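Inactive poly [ADP-ribose] polymerase RCD1 (Arabidopsis thaliana, PDB 5NGO) is an inactive member of the poly(ADP-ribose) polymerase family that is bound by the downy mildew effector HaRxL106, which suppresses plant immunity. Local coordinates at residues Asn61-Trp66 and Gly131-Leu136; Ala76-Gly81 and His173-Phe178. All coordinates share one frame; numbering follows the deposited sequence.

Contact 1 (Asn61-Trp66 and Gly131-Leu136)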
# COMPACT_ATOMS: atom_id res chain seq x y z
N ASN A 61 -8.28 9.57 -8.02
CA ASN A 61 -8.73 8.28 -7.51
C ASN A 61 -7.70 7.77 -6.50
O ASN A 61 -7.04 6.74 -6.69
CB ASN A 61 -8.99 7.29 -8.65
CG ASN A 61 -9.57 5.96 -8.16
OD1 ASN A 61 -10.16 5.88 -7.08
ND2 ASN A 61 -9.36 4.90 -8.93
N VAL A 62 -7.57 8.55 -5.42
CA VAL A 62 -6.69 8.24 -4.32
C VAL A 62 -7.40 7.24 -3.41
O VAL A 62 -8.53 7.47 -3.00
CB VAL A 62 -6.30 9.51 -3.54
CG1 VAL A 62 -5.41 9.14 -2.34
CG2 VAL A 62 -5.53 10.49 -4.46
N ARG A 63 -6.71 6.15 -3.09
CA ARG A 63 -7.24 5.11 -2.21
C ARG A 63 -6.27 4.77 -1.11
O ARG A 63 -5.08 4.99 -1.23
CB ARG A 63 -7.55 3.85 -3.02
CG ARG A 63 -8.90 3.91 -3.68
CD ARG A 63 -8.91 3.20 -5.01
NE ARG A 63 -10.14 3.54 -5.75
CZ ARG A 63 -11.17 2.72 -5.97
NH1 ARG A 63 -11.16 1.43 -5.54
NH2 ARG A 63 -12.20 3.17 -6.69
N TYR A 64 -6.81 4.26 -0.01
CA TYR A 64 -5.96 3.70 1.04
C TYR A 64 -5.70 2.26 0.70
O TYR A 64 -6.57 1.58 0.14
CB TYR A 64 -6.59 3.87 2.41
CG TYR A 64 -6.41 5.26 2.99
CD1 TYR A 64 -5.16 5.70 3.42
CD2 TYR A 64 -7.48 6.15 3.06
CE1 TYR A 64 -4.97 6.93 3.99
CE2 TYR A 64 -7.31 7.42 3.58
CZ TYR A 64 -6.05 7.82 4.02
OH TYR A 64 -5.93 9.04 4.63
N ALA A 65 -4.49 1.78 0.98
CA ALA A 65 -4.14 0.39 0.75
C ALA A 65 -3.06 -0.05 1.72
O ALA A 65 -2.32 0.79 2.24
CB ALA A 65 -3.65 0.23 -0.69
N TRP A 66 -2.98 -1.35 1.98
CA TRP A 66 -2.08 -1.90 2.98
C TRP A 66 -0.86 -2.50 2.29
O TRP A 66 -0.99 -3.22 1.28
CB TRP A 66 -2.75 -2.99 3.80
CG TRP A 66 -3.95 -2.54 4.55
CD1 TRP A 66 -5.24 -2.70 4.20
CD2 TRP A 66 -3.95 -1.85 5.80
NE1 TRP A 66 -6.07 -2.15 5.14
CE2 TRP A 66 -5.29 -1.61 6.13
CE3 TRP A 66 -2.95 -1.40 6.67
CZ2 TRP A 66 -5.67 -0.95 7.31
CZ3 TRP A 66 -3.31 -0.74 7.81
CH2 TRP A 66 -4.67 -0.52 8.13
N GLY A 131 -5.60 6.39 -10.08
CA GLY A 131 -6.00 7.01 -11.35
C GLY A 131 -7.04 6.20 -12.09
O GLY A 131 -7.96 5.66 -11.47
N ASN A 132 -6.88 6.11 -13.41
CA ASN A 132 -7.69 5.22 -14.25
C ASN A 132 -7.21 3.81 -14.10
O ASN A 132 -6.18 3.42 -14.68
CB ASN A 132 -7.59 5.61 -15.72
CG ASN A 132 -8.44 6.79 -16.05
OD1 ASN A 132 -7.99 7.73 -16.64
ND2 ASN A 132 -9.71 6.71 -15.69
N MET A 133 -7.98 3.01 -13.37
CA MET A 133 -7.55 1.66 -13.00
C MET A 133 -7.66 0.68 -14.16
O MET A 133 -8.70 0.62 -14.81
CB MET A 133 -8.37 1.15 -11.82
CG MET A 133 -8.22 1.99 -10.58
SD MET A 133 -9.04 1.34 -9.15
CE MET A 133 -8.09 -0.05 -8.78
N GLU A 134 -6.59 -0.07 -14.41
CA GLU A 134 -6.61 -1.17 -15.37
C GLU A 134 -7.05 -2.45 -14.64
O GLU A 134 -6.46 -2.84 -13.64
CB GLU A 134 -5.21 -1.38 -15.95
CG GLU A 134 -5.14 -2.38 -17.08
CD GLU A 134 -3.74 -2.58 -17.65
OE1 GLU A 134 -3.52 -3.61 -18.32
OE2 GLU A 134 -2.85 -1.74 -17.41
N LEU A 135 -8.09 -3.09 -15.17
CA LEU A 135 -8.47 -4.44 -14.74
C LEU A 135 -7.42 -5.39 -15.31
O LEU A 135 -7.26 -5.45 -16.54
CB LEU A 135 -9.87 -4.81 -15.26
CG LEU A 135 -10.52 -6.18 -14.93
CD1 LEU A 135 -10.18 -6.64 -13.51
CD2 LEU A 135 -12.03 -6.19 -15.23
N LEU A 136 -6.68 -6.08 -14.45
CA LEU A 136 -5.57 -6.91 -14.90
C LEU A 136 -5.99 -8.30 -15.38
O LEU A 136 -6.68 -9.04 -14.67
CB LEU A 136 -4.51 -7.06 -13.80
CG LEU A 136 -3.35 -6.06 -13.66
CD1 LEU A 136 -3.58 -4.68 -14.25
CD2 LEU A 136 -2.89 -5.93 -12.22
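Asn-61 reaches across to Gly-131 with its amide nitrogen: ND2 donates to Gly-131 O at 3.0 Å. The bond is close to straight (167° at the hydrogen), and it lies both in the carbonyl plane of Gly-131 and in the amide plane of Asn-61. The reach follows from the first torsion, which sets CG anti to the backbone N (chi1 -175°). On its way the side chain also passes close to the acceptor, with Asn-61 CB 3.4 Å from Gly-131 O. The Met-133 side chain crosses that of Asn-61 at about a right angle and places Met-133 CG 3.5 Å from Asn-61 ND2. The site lies at the end of the antiparallel pairing of strands 62-68 and 121-129 in the ADP-ribosyltransferase core: backbone hydrogen bonds join Asn-61 to Met-130 and Gly-131 to Ala-60, after which the chain leaves for the edge strand 134-135. Further along, Arg-63 uses the other half of the same amide. Arg-63 NE donates to Asn-61 OD1 at 2.7 Å, in the guanidinium plane but tilted 24° from the carbonyl plane, and a weak, longer bond from NH2 goes to the same oxygen. With Asn-61 OD1 gripping its edge, the guanidinium takes Met-133 over one face, the sulfur SD standing above its centre and 4.1 Å from Arg-63 CZ. Arg-63 NH1 adds a weak hydrogen bond to Tyr-163 OH on strand 162-165, and Met-133 packs on the same tyrosine.

Contact 2 (Ala76-Gly81 and His173-Phe178)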
# COMPACT_ATOMS: atom_id res chain seq x y z
N ALA A 76 14.39 3.13 6.57
CA ALA A 76 14.76 3.55 5.22
C ALA A 76 13.62 4.22 4.42
O ALA A 76 13.87 5.17 3.68
CB ALA A 76 15.31 2.37 4.44
N VAL A 77 12.38 3.77 4.61
CA VAL A 77 11.30 4.01 3.62
C VAL A 77 11.03 5.43 3.14
O VAL A 77 10.76 5.59 2.03
CB VAL A 77 9.98 3.36 4.08
CG1 VAL A 77 9.22 4.25 5.06
CG2 VAL A 77 9.10 3.00 2.88
N MET A 78 11.21 6.44 4.00
CA MET A 78 10.93 7.83 3.64
C MET A 78 11.99 8.50 2.78
O MET A 78 11.64 9.18 1.83
CB MET A 78 10.63 8.68 4.88
CG MET A 78 9.26 8.32 5.51
SD MET A 78 7.94 9.15 4.54
CE MET A 78 6.72 7.85 4.40
N MET A 79 13.25 8.33 3.12
CA MET A 79 14.34 9.09 2.46
C MET A 79 14.74 8.52 1.09
O MET A 79 14.89 9.28 0.14
CB MET A 79 15.56 9.15 3.39
CG MET A 79 16.58 10.23 3.01
SD MET A 79 17.55 10.85 4.39
CE MET A 79 17.93 9.39 5.37
N GLN A 80 14.89 7.20 1.01
CA GLN A 80 15.37 6.55 -0.21
C GLN A 80 14.25 5.96 -1.09
O GLN A 80 14.52 5.51 -2.20
CB GLN A 80 16.41 5.48 0.15
CG GLN A 80 17.59 6.02 0.94
CD GLN A 80 18.05 5.04 1.98
OE1 GLN A 80 18.35 5.40 3.12
NE2 GLN A 80 18.16 3.77 1.59
N GLY A 81 13.01 5.97 -0.61
CA GLY A 81 11.86 5.46 -1.35
C GLY A 81 11.39 4.03 -1.06
O GLY A 81 11.84 3.39 -0.10
N HIS A 173 3.37 7.70 -6.76
CA HIS A 173 1.96 7.30 -6.62
C HIS A 173 1.66 6.59 -5.28
O HIS A 173 0.52 6.14 -5.09
CB HIS A 173 1.59 6.41 -7.81
CG HIS A 173 1.44 7.15 -9.11
ND1 HIS A 173 0.23 7.67 -9.46
CD2 HIS A 173 2.27 7.37 -10.16
CE1 HIS A 173 0.32 8.24 -10.65
NE2 HIS A 173 1.55 8.06 -11.10
N ILE A 174 2.64 6.48 -4.37
CA ILE A 174 2.43 5.84 -3.06
C ILE A 174 2.99 6.72 -1.95
O ILE A 174 4.16 7.06 -1.98
CB ILE A 174 3.09 4.44 -2.98
CG1 ILE A 174 2.58 3.54 -4.08
CG2 ILE A 174 2.83 3.81 -1.59
CD1 ILE A 174 3.31 2.23 -4.21
N PHE A 175 2.17 7.08 -0.98
CA PHE A 175 2.66 7.73 0.22
C PHE A 175 2.40 6.83 1.45
O PHE A 175 1.26 6.68 1.86
CB PHE A 175 2.01 9.10 0.43
CG PHE A 175 2.42 9.76 1.71
CD1 PHE A 175 3.72 10.15 1.92
CD2 PHE A 175 1.50 9.95 2.73
CE1 PHE A 175 4.11 10.76 3.11
CE2 PHE A 175 1.87 10.55 3.93
CZ PHE A 175 3.17 10.95 4.12
N PRO A 176 3.47 6.23 2.02
CA PRO A 176 3.35 5.50 3.28
C PRO A 176 3.06 6.41 4.42
O PRO A 176 3.82 7.30 4.65
CB PRO A 176 4.72 4.83 3.45
CG PRO A 176 5.52 5.18 2.27
CD PRO A 176 4.86 6.30 1.56
N GLU A 177 1.95 6.20 5.12
CA GLU A 177 1.51 7.17 6.11
C GLU A 177 1.47 6.65 7.52
O GLU A 177 1.85 7.36 8.44
CB GLU A 177 0.13 7.71 5.72
CG GLU A 177 -0.25 8.96 6.49
CD GLU A 177 -1.45 9.64 6.02
OE1 GLU A 177 -2.23 9.05 5.24
OE2 GLU A 177 -1.66 10.80 6.43
N PHE A 178 0.98 5.43 7.71
CA PHE A 178 0.75 4.86 9.04
C PHE A 178 1.39 3.48 9.15
O PHE A 178 1.42 2.75 8.18
CB PHE A 178 -0.71 4.72 9.33
CG PHE A 178 -1.49 6.01 9.39
CD1 PHE A 178 -2.05 6.55 8.27
CD2 PHE A 178 -1.78 6.58 10.62
CE1 PHE A 178 -2.81 7.74 8.35
CE2 PHE A 178 -2.52 7.73 10.72
CZ PHE A 178 -3.07 8.33 9.59
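The Phe-175 ring is met at CE1 by the terminal methyl of Met-78, whose CE lies 4.1 Å away; Phe-46 of helix 37-57 also packs against this phenylalanine. CG of Phe-175 stands anti to its own backbone N (chi1 176°), a torsion that brings the ring round to the methyl. The same methyl abuts the pyrrolidine ring of Pro-176. Met-78 CE is 3.6 Å from Pro-176 CG and 3.7 Å from Pro-176 CB and CD, so the methyl sits almost evenly against the CB-CG-CD corner of the ring. Met-78 gets there by folding at chi2 (-79°) and again at chi3. The contact, in which all four touching residues are buried, thus sets the short, weakly bonded helix around 77-80 against strand 174-182, beside helix 37-57 in the interior of the PARP domain, and two residues beyond Phe-175 the strand carries a classic beta bulge, Glu-177 and Phe-178 both facing Leu-125 of strand 121-129. The residue preceding Met-78 widens the apolar patch: Val-77 CG2 approaches Pro-176 CG at 4.2 Å. On the helix side, Arg-42 NE of helix 37-57 donates a hydrogen bond to Met-78 O.

In the fold
Contacts 1 and 2 have centres about 17 Å apart and both reach the same mixed sheet. Strand 121-129 lies between strand 62-68 of contact 1 and strand 174-182 of contact 2, antiparallel to each. The contacts nevertheless touch directly: Tyr-64 CE1 packs 3.7 Å from Glu-177 OE1, an oxygen of the carboxylate that also forms a salt bridge to Arg-127. Helix 37-57 is a second shared element, met by Val-62 and Asn-132 as well as by Met-78 and Phe-175. Along the chain the segments alternate, 61-66, 76-81, 131-136, 173-178, so the two long-range connections cross in sequence, and both tie distant parts of the chain to the one sheet of the PARP domain.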